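Local atomic coordinates of OLD nuclease (Thermus scotoductus, PDB entry 6P74), a protein that degrades linear and supercoiled double-stranded DNA from 5' to 3' with the help of divalent metal ions, and has a DNA-stimulated ATPase activity. Residues Lys3-Lys8 against Ile70-His75; Ala89-Cys94 against Asp104-Asp109; Ile424-Val429 against Ala469-Val474; Asp433-Asp438 against Val475-Glu480. All blocks are in the same frame, centred on the assembly; numbering follows the deposited sequence.

Contact 1 (Lys3-Lys8 against Ile70-His75)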
loop_
_atom_site.group_PDB
_atom_site.type_symbol
_atom_site.label_atom_id
_atom_site.label_comp_id
_atom_site.label_asym_id
_atom_site.label_seq_id
_atom_site.Cartn_x
_atom_site.Cartn_y
_atom_site.Cartn_z
ATOM N N LYS A 3 24.898 -4.917 -0.473
ATOM C CA LYS A 3 25.880 -4.648 0.557
ATOM C C LYS A 3 25.480 -3.531 1.498
ATOM O O LYS A 3 25.975 -3.483 2.627
ATOM C CB LYS A 3 27.227 -4.285 -0.087
ATOM C CG LYS A 3 28.039 -5.480 -0.551
ATOM C CD LYS A 3 28.468 -6.317 0.657
ATOM C CE LYS A 3 29.463 -7.383 0.259
ATOM N NZ LYS A 3 29.993 -8.069 1.465
ATOM N N ARG A 4 24.597 -2.639 1.076
ATOM C CA ARG A 4 24.362 -1.455 1.876
ATOM C C ARG A 4 23.144 -0.787 1.280
ATOM O O ARG A 4 22.889 -0.926 0.079
ATOM C CB ARG A 4 25.618 -0.582 1.908
ATOM C CG ARG A 4 25.460 0.757 2.555
ATOM C CD ARG A 4 26.800 1.461 2.554
ATOM N NE ARG A 4 26.714 2.837 3.045
ATOM C CZ ARG A 4 27.636 3.772 2.821
ATOM N NH1 ARG A 4 28.718 3.485 2.106
ATOM N NH2 ARG A 4 27.473 4.998 3.303
ATOM N N LEU A 5 22.378 -0.106 2.132
ATOM C CA LEU A 5 21.192 0.631 1.720
ATOM C C LEU A 5 21.245 1.995 2.392
ATOM O O LEU A 5 21.482 2.080 3.601
ATOM C CB LEU A 5 19.887 -0.079 2.082
ATOM C CG LEU A 5 18.615 0.761 1.926
ATOM C CD1 LEU A 5 18.279 0.920 0.468
ATOM C CD2 LEU A 5 17.475 0.111 2.653
ATOM N N GLN A 6 21.024 3.057 1.622
ATOM C CA GLN A 6 20.880 4.399 2.178
ATOM C C GLN A 6 19.544 4.969 1.740
ATOM O O GLN A 6 19.185 4.881 0.562
ATOM C CB GLN A 6 22.013 5.323 1.753
ATOM C CG GLN A 6 23.337 4.957 2.375
ATOM C CD GLN A 6 24.528 5.519 1.613
ATOM O OE1 GLN A 6 24.759 5.185 0.441
ATOM N NE2 GLN A 6 25.294 6.377 2.276
ATOM N N VAL A 7 18.798 5.526 2.688
ATOM C CA VAL A 7 17.490 6.086 2.395
ATOM C C VAL A 7 17.392 7.453 3.047
ATOM O O VAL A 7 17.690 7.605 4.235
ATOM C CB VAL A 7 16.358 5.165 2.881
ATOM C CG1 VAL A 7 15.016 5.730 2.489
ATOM C CG2 VAL A 7 16.529 3.782 2.296
ATOM N N LYS A 8 16.985 8.449 2.269
ATOM C CA LYS A 8 16.818 9.802 2.777
ATOM C C LYS A 8 15.464 10.317 2.332
ATOM O O LYS A 8 15.190 10.390 1.129
ATOM C CB LYS A 8 17.933 10.732 2.280
ATOM C CG LYS A 8 19.334 10.303 2.673
ATOM C CD LYS A 8 20.353 11.394 2.350
ATOM C CE LYS A 8 21.712 11.089 2.982
ATOM N NZ LYS A 8 22.485 12.323 3.341
ATOM N N ILE A 70 13.649 12.694 -2.136
ATOM C CA ILE A 70 13.793 11.282 -1.814
ATOM C C ILE A 70 15.063 10.741 -2.465
ATOM O O ILE A 70 15.328 10.989 -3.649
ATOM C CB ILE A 70 12.552 10.508 -2.278
ATOM C CG1 ILE A 70 11.328 10.961 -1.474
ATOM C CG2 ILE A 70 12.790 9.008 -2.166
ATOM C CD1 ILE A 70 9.984 10.521 -2.063
ATOM N N GLU A 71 15.851 9.990 -1.694
ATOM C CA GLU A 71 17.109 9.413 -2.170
ATOM C C GLU A 71 17.239 7.990 -1.642
ATOM O O GLU A 71 17.322 7.791 -0.430
ATOM C CB GLU A 71 18.303 10.241 -1.696
ATOM C CG GLU A 71 18.951 11.123 -2.713
ATOM C CD GLU A 71 20.244 11.712 -2.178
ATOM O OE1 GLU A 71 20.222 12.844 -1.644
ATOM O OE2 GLU A 71 21.280 11.021 -2.264
ATOM N N ILE A 72 17.295 7.006 -2.534
ATOM C CA ILE A 72 17.560 5.629 -2.140
ATOM C C ILE A 72 18.789 5.136 -2.896
ATOM O O ILE A 72 18.795 5.100 -4.132
ATOM C CB ILE A 72 16.355 4.717 -2.398
ATOM C CG1 ILE A 72 15.124 5.275 -1.694
ATOM C CG2 ILE A 72 16.656 3.340 -1.890
ATOM C CD1 ILE A 72 13.830 4.739 -2.221
ATOM N N THR A 73 19.820 4.739 -2.153
ATOM C CA THR A 73 21.064 4.246 -2.733
ATOM C C THR A 73 21.262 2.789 -2.326
ATOM O O THR A 73 21.287 2.477 -1.131
ATOM C CB THR A 73 22.254 5.101 -2.274
ATOM O OG1 THR A 73 22.031 6.473 -2.616
ATOM C CG2 THR A 73 23.537 4.628 -2.931
ATOM N N VAL A 74 21.409 1.898 -3.305
ATOM C CA VAL A 74 21.681 0.491 -3.028
ATOM C C VAL A 74 23.068 0.147 -3.550
ATOM O O VAL A 74 23.363 0.355 -4.730
ATOM C CB VAL A 74 20.627 -0.430 -3.649
ATOM C CG1 VAL A 74 20.814 -1.829 -3.124
ATOM C CG2 VAL A 74 19.242 0.077 -3.335
ATOM N N HIS A 75 23.918 -0.378 -2.674
ATOM C CA HIS A 75 25.267 -0.800 -3.021
ATOM C C HIS A 75 25.328 -2.314 -3.158
ATOM O O HIS A 75 24.637 -3.050 -2.449
ATOM C CB HIS A 75 26.278 -0.366 -1.964
ATOM C CG HIS A 75 26.273 1.099 -1.673
ATOM N ND1 HIS A 75 27.348 1.916 -1.956
ATOM C CD2 HIS A 75 25.338 1.891 -1.096
ATOM C CE1 HIS A 75 27.075 3.148 -1.565
ATOM N NE2 HIS A 75 25.861 3.160 -1.041
#

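Contact 2 (Ala89-Cys94 against Asp104-Asp109). With SO4 (sulfate ion), chain K.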
loop_
_atom_site.group_PDB
_atom_site.type_symbol
_atom_site.label_atom_id
_atom_site.label_comp_id
_atom_site.label_asym_id
_atom_site.label_seq_id
_atom_site.Cartn_x
_atom_site.Cartn_y
_atom_site.Cartn_z
ATOM N N ALA A 89 26.807 0.593 -7.359
ATOM C CA ALA A 89 25.627 1.059 -6.642
ATOM C C ALA A 89 24.729 1.824 -7.597
ATOM O O ALA A 89 25.178 2.332 -8.623
ATOM C CB ALA A 89 25.996 1.945 -5.447
ATOM N N PHE A 90 23.450 1.890 -7.240
ATOM C CA PHE A 90 22.453 2.690 -7.926
ATOM C C PHE A 90 21.878 3.695 -6.942
ATOM O O PHE A 90 21.703 3.374 -5.763
ATOM C CB PHE A 90 21.331 1.820 -8.472
ATOM C CG PHE A 90 21.790 0.733 -9.377
ATOM C CD1 PHE A 90 22.869 0.931 -10.233
ATOM C CD2 PHE A 90 21.118 -0.474 -9.413
ATOM C CE1 PHE A 90 23.284 -0.068 -11.096
ATOM C CE2 PHE A 90 21.522 -1.487 -10.281
ATOM C CZ PHE A 90 22.606 -1.290 -11.112
ATOM N N ARG A 91 21.589 4.910 -7.418
ATOM C CA ARG A 91 20.978 5.946 -6.588
ATOM C C ARG A 91 19.701 6.430 -7.256
ATOM O O ARG A 91 19.750 6.998 -8.352
ATOM C CB ARG A 91 21.910 7.133 -6.338
ATOM C CG ARG A 91 21.274 8.130 -5.389
ATOM C CD ARG A 91 21.841 9.518 -5.503
ATOM N NE ARG A 91 23.216 9.586 -5.030
ATOM C CZ ARG A 91 24.221 10.090 -5.739
ATOM N NH1 ARG A 91 23.996 10.582 -6.954
ATOM N NH2 ARG A 91 25.448 10.117 -5.230
ATOM N N LEU A 92 18.566 6.213 -6.587
ATOM C CA LEU A 92 17.263 6.610 -7.099
ATOM C C LEU A 92 16.850 7.891 -6.391
ATOM O O LEU A 92 16.775 7.927 -5.156
ATOM C CB LEU A 92 16.218 5.511 -6.892
ATOM C CG LEU A 92 14.805 5.796 -7.424
ATOM C CD1 LEU A 92 14.822 5.967 -8.917
ATOM C CD2 LEU A 92 13.832 4.682 -7.041
ATOM N N THR A 93 16.611 8.944 -7.164
ATOM C CA THR A 93 16.216 10.229 -6.616
ATOM C C THR A 93 14.837 10.586 -7.144
ATOM O O THR A 93 14.532 10.352 -8.316
ATOM C CB THR A 93 17.217 11.340 -6.979
ATOM O OG1 THR A 93 18.544 10.951 -6.602
ATOM C CG2 THR A 93 16.856 12.624 -6.257
ATOM N N CYS A 94 13.998 11.141 -6.274
ATOM C CA CYS A 94 12.727 11.720 -6.692
ATOM C C CYS A 94 12.584 13.074 -6.018
ATOM O O CYS A 94 12.459 13.148 -4.790
ATOM C CB CYS A 94 11.551 10.814 -6.344
ATOM S SG CYS A 94 9.959 11.510 -6.850
ATOM N N ASP A 104 15.549 10.119 -11.107
ATOM C CA ASP A 104 16.763 9.691 -11.780
ATOM C C ASP A 104 17.244 8.395 -11.143
ATOM O O ASP A 104 17.152 8.220 -9.924
ATOM C CB ASP A 104 17.856 10.762 -11.685
ATOM C CG ASP A 104 17.362 12.137 -12.085
ATOM O OD1 ASP A 104 16.908 12.301 -13.240
ATOM O OD2 ASP A 104 17.428 13.059 -11.237
ATOM N N LEU A 105 17.740 7.484 -11.969
ATOM C CA LEU A 105 18.395 6.267 -11.503
ATOM C C LEU A 105 19.862 6.401 -11.886
ATOM O O LEU A 105 20.215 6.262 -13.056
ATOM C CB LEU A 105 17.756 5.026 -12.117
ATOM C CG LEU A 105 18.253 3.673 -11.602
ATOM C CD1 LEU A 105 18.040 3.541 -10.103
ATOM C CD2 LEU A 105 17.578 2.532 -12.360
ATOM N N GLU A 106 20.711 6.697 -10.921
ATOM C CA GLU A 106 22.049 6.959 -11.408
ATOM C C GLU A 106 23.003 5.840 -11.025
ATOM O O GLU A 106 22.933 5.313 -9.902
ATOM C CB GLU A 106 22.607 8.273 -10.860
ATOM C CG GLU A 106 21.769 9.489 -11.122
ATOM C CD GLU A 106 22.248 10.666 -10.299
ATOM O OE1 GLU A 106 22.927 11.550 -10.872
ATOM O OE2 GLU A 106 21.972 10.683 -9.071
ATOM N N PRO A 107 23.926 5.490 -11.921
ATOM C CA PRO A 107 24.995 4.567 -11.554
ATOM C C PRO A 107 26.108 5.294 -10.810
ATOM O O PRO A 107 26.409 6.464 -11.061
ATOM C CB PRO A 107 25.481 4.046 -12.910
ATOM C CG PRO A 107 25.328 5.239 -13.807
ATOM C CD PRO A 107 24.062 5.958 -13.314
ATOM N N LEU A 108 26.720 4.571 -9.888
ATOM C CA LEU A 108 27.789 5.086 -9.051
ATOM C C LEU A 108 28.961 4.125 -9.111
ATOM O O LEU A 108 28.771 2.906 -9.132
ATOM C CB LEU A 108 27.340 5.247 -7.580
ATOM C CG LEU A 108 26.316 6.313 -7.212
ATOM C CD1 LEU A 108 26.068 6.268 -5.713
ATOM C CD2 LEU A 108 26.802 7.687 -7.628
ATOM N N ASP A 109 30.169 4.673 -9.107
ATOM C CA ASP A 109 31.366 3.854 -9.078
ATOM C C ASP A 109 31.827 3.651 -7.635
ATOM O O ASP A 109 31.251 4.182 -6.677
ATOM C CB ASP A 109 32.469 4.468 -9.962
ATOM C CG ASP A 109 32.970 5.837 -9.458
ATOM O OD1 ASP A 109 32.720 6.193 -8.285
ATOM O OD2 ASP A 109 33.633 6.561 -10.243
HETATM S S SO4 K . 15.035 6.935 -15.248
HETATM O O1 SO4 K . 16.018 7.490 -14.320
HETATM O O2 SO4 K . 15.532 5.698 -15.843
HETATM O O3 SO4 K . 13.780 6.652 -14.550
HETATM O O4 SO4 K . 14.790 7.913 -16.304
#

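Contact 3 (Ile424-Val429 against Ala469-Val474)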
loop_
_atom_site.group_PDB
_atom_site.type_symbol
_atom_site.label_atom_id
_atom_site.label_comp_id
_atom_site.label_asym_id
_atom_site.label_seq_id
_atom_site.Cartn_x
_atom_site.Cartn_y
_atom_site.Cartn_z
ATOM N N ILE A 424 19.013 -2.255 23.190
ATOM C CA ILE A 424 17.891 -2.780 23.964
ATOM C C ILE A 424 18.194 -2.522 25.437
ATOM O O ILE A 424 19.272 -2.912 25.907
ATOM C CB ILE A 424 17.678 -4.272 23.692
ATOM C CG1 ILE A 424 17.523 -4.510 22.193
ATOM C CG2 ILE A 424 16.464 -4.780 24.417
ATOM C CD1 ILE A 424 17.917 -5.913 21.759
ATOM N N PRO A 425 17.323 -1.838 26.174
ATOM C CA PRO A 425 17.562 -1.665 27.610
ATOM C C PRO A 425 17.452 -3.001 28.318
ATOM O O PRO A 425 16.626 -3.844 27.956
ATOM C CB PRO A 425 16.449 -0.703 28.054
ATOM C CG PRO A 425 15.907 -0.135 26.801
ATOM C CD PRO A 425 16.086 -1.177 25.749
ATOM N N PHE A 426 18.287 -3.195 29.337
ATOM C CA PHE A 426 18.307 -4.479 30.022
ATOM C C PHE A 426 18.793 -4.297 31.455
ATOM O O PHE A 426 19.463 -3.319 31.785
ATOM C CB PHE A 426 19.197 -5.490 29.286
ATOM C CG PHE A 426 20.649 -5.103 29.272
ATOM C CD1 PHE A 426 21.142 -4.271 28.287
ATOM C CD2 PHE A 426 21.506 -5.534 30.275
ATOM C CE1 PHE A 426 22.474 -3.882 28.289
ATOM C CE2 PHE A 426 22.831 -5.166 30.284
ATOM C CZ PHE A 426 23.322 -4.338 29.280
ATOM N N VAL A 427 18.440 -5.260 32.306
ATOM C CA VAL A 427 19.042 -5.420 33.626
ATOM C C VAL A 427 19.562 -6.859 33.737
ATOM O O VAL A 427 18.938 -7.804 33.238
ATOM C CB VAL A 427 18.023 -5.077 34.739
ATOM C CG1 VAL A 427 18.575 -5.398 36.128
ATOM C CG2 VAL A 427 17.598 -3.601 34.655
ATOM N N VAL A 428 20.724 -7.023 34.358
ATOM C CA VAL A 428 21.285 -8.333 34.661
ATOM C C VAL A 428 21.128 -8.620 36.161
ATOM O O VAL A 428 21.453 -7.770 37.005
ATOM C CB VAL A 428 22.769 -8.413 34.270
ATOM C CG1 VAL A 428 23.275 -9.804 34.533
ATOM C CG2 VAL A 428 22.989 -8.016 32.810
ATOM N N VAL A 429 20.686 -9.832 36.500
ATOM C CA VAL A 429 20.842 -10.364 37.857
ATOM C C VAL A 429 21.546 -11.703 37.746
ATOM O O VAL A 429 21.146 -12.547 36.939
ATOM C CB VAL A 429 19.511 -10.564 38.611
ATOM C CG1 VAL A 429 19.726 -10.404 40.109
ATOM C CG2 VAL A 429 18.426 -9.666 38.088
ATOM N N ALA A 469 28.119 -1.421 35.640
ATOM C CA ALA A 469 27.845 -1.911 36.981
ATOM C C ALA A 469 26.444 -1.437 37.320
ATOM O O ALA A 469 25.725 -2.126 38.051
ATOM C CB ALA A 469 28.847 -1.403 38.020
ATOM N N GLU A 470 26.034 -0.280 36.792
ATOM C CA GLU A 470 24.727 0.271 37.103
ATOM C C GLU A 470 23.585 -0.581 36.576
ATOM O O GLU A 470 22.433 -0.347 36.960
ATOM C CB GLU A 470 24.625 1.709 36.569
ATOM C CG GLU A 470 24.415 1.847 35.065
ATOM C CD GLU A 470 25.668 1.586 34.239
ATOM O OE1 GLU A 470 26.768 1.434 34.810
ATOM O OE2 GLU A 470 25.541 1.527 32.993
ATOM N N ARG A 471 23.870 -1.577 35.742
ATOM C CA ARG A 471 22.838 -2.446 35.198
ATOM C C ARG A 471 22.887 -3.856 35.770
ATOM O O ARG A 471 22.099 -4.710 35.344
ATOM C CB ARG A 471 22.955 -2.494 33.670
ATOM C CG ARG A 471 23.016 -1.110 33.045
ATOM C CD ARG A 471 22.172 -1.009 31.773
ATOM N NE ARG A 471 22.889 -1.405 30.588
ATOM C CZ ARG A 471 23.794 -0.639 29.993
ATOM N NH1 ARG A 471 24.081 0.542 30.532
ATOM N NH2 ARG A 471 24.414 -1.047 28.883
ATOM N N VAL A 472 23.783 -4.126 36.716
ATOM C CA VAL A 472 24.038 -5.476 37.203
ATOM C C VAL A 472 23.746 -5.554 38.691
ATOM O O VAL A 472 24.255 -4.742 39.476
ATOM C CB VAL A 472 25.480 -5.919 36.912
ATOM C CG1 VAL A 472 25.707 -7.349 37.442
ATOM C CG2 VAL A 472 25.700 -5.893 35.469
ATOM N N PHE A 473 22.939 -6.541 39.072
ATOM C CA PHE A 473 22.651 -6.855 40.469
ATOM C C PHE A 473 23.216 -8.233 40.799
ATOM O O PHE A 473 23.022 -9.181 40.035
ATOM C CB PHE A 473 21.141 -6.793 40.722
ATOM C CG PHE A 473 20.567 -5.413 40.521
ATOM C CD1 PHE A 473 20.423 -4.885 39.247
ATOM C CD2 PHE A 473 20.256 -4.615 41.606
ATOM C CE1 PHE A 473 19.939 -3.596 39.054
ATOM C CE2 PHE A 473 19.746 -3.329 41.426
ATOM C CZ PHE A 473 19.582 -2.820 40.148
ATOM N N VAL A 474 23.918 -8.351 41.928
ATOM C CA VAL A 474 24.570 -9.606 42.274
ATOM C C VAL A 474 23.938 -10.162 43.541
ATOM O O VAL A 474 23.964 -9.510 44.589
ATOM C CB VAL A 474 26.081 -9.448 42.444
ATOM C CG1 VAL A 474 26.672 -10.817 42.742
ATOM C CG2 VAL A 474 26.713 -8.836 41.146
#

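Contact 4 (Asp433-Asp438 against Val475-Glu480)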
loop_
_atom_site.group_PDB
_atom_site.type_symbol
_atom_site.label_atom_id
_atom_site.label_comp_id
_atom_site.label_asym_id
_atom_site.label_seq_id
_atom_site.Cartn_x
_atom_site.Cartn_y
_atom_site.Cartn_z
ATOM N N ASP A 433 28.329 -16.677 43.618
ATOM C CA ASP A 433 28.893 -18.032 43.539
ATOM C C ASP A 433 30.340 -18.096 44.013
ATOM O O ASP A 433 31.150 -18.842 43.469
ATOM C CB ASP A 433 28.772 -18.598 42.132
ATOM C CG ASP A 433 27.368 -19.061 41.837
ATOM O OD1 ASP A 433 26.698 -19.501 42.796
ATOM O OD2 ASP A 433 26.931 -18.999 40.674
ATOM N N VAL A 434 30.648 -17.327 45.049
ATOM C CA VAL A 434 31.933 -17.359 45.728
ATOM C C VAL A 434 31.662 -17.816 47.152
ATOM O O VAL A 434 30.725 -17.333 47.791
ATOM C CB VAL A 434 32.593 -15.973 45.698
ATOM C CG1 VAL A 434 33.832 -15.895 46.631
ATOM C CG2 VAL A 434 32.868 -15.586 44.240
ATOM N N TRP A 435 32.455 -18.759 47.636
ATOM C CA TRP A 435 32.146 -19.401 48.903
ATOM C C TRP A 435 33.377 -19.418 49.789
ATOM O O TRP A 435 34.487 -19.592 49.288
ATOM C CB TRP A 435 31.650 -20.832 48.657
ATOM C CG TRP A 435 30.473 -20.836 47.737
ATOM C CD1 TRP A 435 30.476 -21.037 46.370
ATOM C CD2 TRP A 435 29.116 -20.580 48.102
ATOM N NE1 TRP A 435 29.202 -20.922 45.877
ATOM C CE2 TRP A 435 28.347 -20.645 46.919
ATOM C CE3 TRP A 435 28.479 -20.300 49.317
ATOM C CZ2 TRP A 435 26.962 -20.456 46.919
ATOM C CZ3 TRP A 435 27.119 -20.109 49.316
ATOM C CH2 TRP A 435 26.370 -20.178 48.123
ATOM N N PRO A 436 33.229 -19.234 51.104
ATOM C CA PRO A 436 34.402 -19.332 51.976
ATOM C C PRO A 436 34.994 -20.734 51.943
ATOM O O PRO A 436 34.284 -21.735 51.806
ATOM C CB PRO A 436 33.845 -18.989 53.363
ATOM C CG PRO A 436 32.396 -19.307 53.268
ATOM C CD PRO A 436 32.018 -18.909 51.877
ATOM N N ILE A 437 36.317 -20.794 52.067
ATOM C CA ILE A 437 37.019 -22.064 51.997
ATOM C C ILE A 437 36.918 -22.753 53.353
ATOM O O ILE A 437 37.144 -22.139 54.406
ATOM C CB ILE A 437 38.477 -21.859 51.553
ATOM C CG1 ILE A 437 38.562 -21.743 50.021
ATOM C CG2 ILE A 437 39.328 -23.026 51.977
ATOM C CD1 ILE A 437 38.644 -20.330 49.505
ATOM N N ASP A 438 36.541 -24.027 53.330
ATOM C CA ASP A 438 36.475 -24.831 54.546
ATOM C C ASP A 438 37.898 -25.241 54.918
ATOM O O ASP A 438 38.489 -26.133 54.298
ATOM C CB ASP A 438 35.568 -26.039 54.323
ATOM C CG ASP A 438 35.486 -26.955 55.541
ATOM O OD1 ASP A 438 35.795 -26.510 56.680
ATOM O OD2 ASP A 438 35.119 -28.137 55.340
ATOM N N VAL A 475 23.381 -11.369 43.451
ATOM C CA VAL A 475 22.861 -12.050 44.638
ATOM C C VAL A 475 24.012 -12.773 45.329
ATOM O O VAL A 475 24.609 -13.684 44.750
ATOM C CB VAL A 475 21.741 -13.035 44.280
ATOM C CG1 VAL A 475 21.194 -13.645 45.582
ATOM C CG2 VAL A 475 20.645 -12.345 43.513
ATOM N N GLN A 476 24.322 -12.367 46.563
ATOM C CA GLN A 476 25.435 -12.867 47.385
ATOM C C GLN A 476 24.917 -13.783 48.484
ATOM O O GLN A 476 24.102 -13.332 49.308
ATOM C CB GLN A 476 26.160 -11.692 48.042
ATOM C CG GLN A 476 26.551 -10.596 47.102
ATOM C CD GLN A 476 27.533 -9.670 47.756
ATOM O OE1 GLN A 476 27.141 -8.708 48.406
ATOM N NE2 GLN A 476 28.821 -9.981 47.633
ATOM N N PRO A 477 25.393 -15.027 48.591
ATOM C CA PRO A 477 26.290 -15.673 47.635
ATOM C C PRO A 477 25.536 -16.223 46.438
ATOM O O PRO A 477 26.157 -16.400 45.398
ATOM C CB PRO A 477 26.919 -16.815 48.434
ATOM C CG PRO A 477 25.907 -17.118 49.529
ATOM C CD PRO A 477 25.312 -15.768 49.872
ATOM N N SER A 478 24.235 -16.481 46.577
ATOM C CA SER A 478 23.447 -17.044 45.481
ATOM C C SER A 478 21.973 -16.945 45.829
ATOM O O SER A 478 21.609 -16.860 47.003
ATOM C CB SER A 478 23.795 -18.512 45.230
ATOM O OG SER A 478 23.449 -19.278 46.380
ATOM N N LEU A 479 21.128 -17.015 44.797
ATOM C CA LEU A 479 19.683 -17.002 45.019
ATOM C C LEU A 479 19.248 -18.206 45.832
ATOM O O LEU A 479 18.369 -18.094 46.700
ATOM C CB LEU A 479 18.920 -16.950 43.686
ATOM C CG LEU A 479 17.385 -16.867 43.760
ATOM C CD1 LEU A 479 16.920 -15.577 44.351
ATOM C CD2 LEU A 479 16.683 -17.096 42.389
ATOM N N GLU A 480 19.853 -19.372 45.576
ATOM C CA GLU A 480 19.535 -20.546 46.382
ATOM C C GLU A 480 19.778 -20.279 47.859
ATOM O O GLU A 480 18.971 -20.666 48.708
ATOM C CB GLU A 480 20.354 -21.760 45.951
ATOM C CG GLU A 480 20.091 -22.248 44.560
ATOM C CD GLU A 480 21.040 -21.636 43.565
ATOM O OE1 GLU A 480 21.455 -20.475 43.813
ATOM O OE2 GLU A 480 21.383 -22.322 42.571
HETATM O O HOH W 1 24.401 -20.659 42.733
#

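Contact 1 (Lys3-Lys8 against Ile70-His75)
H75 and Q6 meet through a side-chain hydrogen bond. NE2 of H75 donates to OE1 of Q6 over 2.7 Å, at 163°. The oxygen lies close to the imidazole plane, but the donor sits above the amide plane. R4 covers one face of the same ring. Its CD lies 4.1 Å from the centroid of the H75 ring in a CH-pi contact, and guanidinium and ring planes are only 8° apart. CG of R4 is anti to the backbone N (chi1 172°) and the chain stays extended to NE, which lays it alongside the imidazole. D17 then takes the guanidinium in a salt bridge.

The backbones position these groups. The strands run antiparallel, with Q6-T73 and K8-E71 as hydrogen-bonded pairs. At the H75 end, beside this cluster, K3 and R4 both face H75, a classic beta bulge, where K3 N donates a hydrogen bond to H75 O at 2.7 Å.

The other face of the sheet is apolar: L5 CD1 touches I72 CG2 at 3.7 Å. L5, I72 and V74 pack on helix 34-45, which follows the P-loop of the ATPase domain. Strand 70-76 is flanked by strand 2-10, itself paired with strand 13-19, and by strand 85-97.

Contact 2 (Ala89-Cys94 against Asp104-Asp109)
R91 and E106 form a salt bridge across a beta hairpin, made of strands 85-97 and 100-109 in the antiparallel sheet of the ATPase domain. The two residues are a hydrogen-bonded pair, with R91 N to E106 O at 2.9 Å and E106 N to R91 O at 2.8 Å.

The R91 side chain can be followed outward. CB lies near the carbonyl oxygen of E106. CG packs on T73 of the next strand. CD passes OE2 of E106, and NE has a long, weak ion pair with E71. The bend at chi3 (-68°) turns the guanidinium back across the hairpin. There NH1 meets E106 OE2 at 2.9 Å. The carboxylate oxygen lies in the guanidinium plane, but the nitrogen approaches from above the carboxylate plane, and the two planes are 59° apart. NH2 ends against L108, with CD2 at 3.7 Å over a guanidinium face. The carboxylate at its edge and the leucine over its face limit how the group can turn.

F90, L92 and L105 lie on the opposite face. L105 CD1 touches both F90 CB and L92 CB, and all three residues touch V44 of helix 34-45. At the outer edge of the hairpin a sulfate ion, probably from the crystallisation liquor, also binds W49. Its O1 accepts a hydrogen bond from L105 N at 2.9 Å.

Contact 3 (Ile424-Val429 against Ala469-Val474)
F426 has CG between its backbone N and carbonyl carbon (chi1 65°), and this raises the ring toward R471. R471 starts with CG anti to the carbonyl carbon, then bends at chi2 and chi3. The bends carry the guanidinium across the end of the phenyl ring. NE lies over one ring face, 3.2 Å from F426 CZ. The planes are 79° apart, so it is the edge of the guanidinium that meets the ring. The charge is also paired within its own segment: R471 NH1 forms a salt bridge with E470 OE2 at 3.0 Å.

Just after R471 its chain becomes a strand, parallel to 426-429. V428 N donates to R471 O at 2.9 Å and 173°, nearly along the C=O axis. V428 O then accepts from F473 N at 2.8 Å. V428 is therefore bonded to the residues before and after V472, its partner in the parallel bridge.

The side chains alternate between the faces. V428 CB meets V472 CG2 at 4.0 Å on one. On the other, V427 CG1 touches F473 CD1 at 3.7 Å, and V429 CG1 packs on F473 CB.

The contact joins an edge strand to the parallel sheet of the Toprim domain. Strand 426-431 also pairs with strand 372-376. Helices 409-422 and 443-467 cover the V428 and V472 face, while helix 513-523 covers the V427, V429 and F473 face.

Contact 4 (Asp433-Asp438 against Val475-Glu480)
D433 N donates to P477 O, the direct hydrogen bond of this contact. It is 2.8 Å long and almost straight at 173°. It ties the loop after strand 426-431 to the turn before helix 479-483.

W435 lies against the same proline. P477 CB sits over one face of the six-membered ring, 3.7 Å from the W435 ring centroid, in a CH-pi contact. P477 CG packs close to W435 CZ3. The side chains cross at about a right angle. The peptide bond before P477 is cis, and CB of P477 points toward the 433-438 loop. S478 OG comes up at the edge of the indole, 3.5 Å from W435 CH2. S478 is the N-cap of the helix: with chi1 at 64° its hydroxyl folds back to cap A481 N.

A water lies between the two acidic side chains, 2.6 Å from D433 OD1 and 3.1 Å from E480 OE1, and may bridge them. E480 also forms a salt bridge with R487, the inferred active-site arginine. E480 and D431 bind samarium in this crystal. D433, S478 and E480 are inferred ligands of the two divalent cations. Acids beside a bound metal ion and an arginine are consistent with a centre built to hold divalent cations, probably two.

Contacts 1 and 2 belong to one antiparallel sheet of the ATPase domain. They adjoin, because strands 70-76 and 85-97 are neighbours in it, and I72 O lies 2.7 Å from L92 N. Both have an apolar face on helix 34-45 and a polar face, but contact 2 is more buried. Contacts 3 and 4 belong to the Toprim domain, and contact 4 lies about 62 Å from contact 2, centre to centre. Contact 3 joins parallel strands at the sheet edge, through valines, phenylalanines and the side chain of R471. Contact 4 continues from the same two chain stretches into surface loops, where one backbone bond and a tryptophan-proline contact remain beside acids, a water and the metal site.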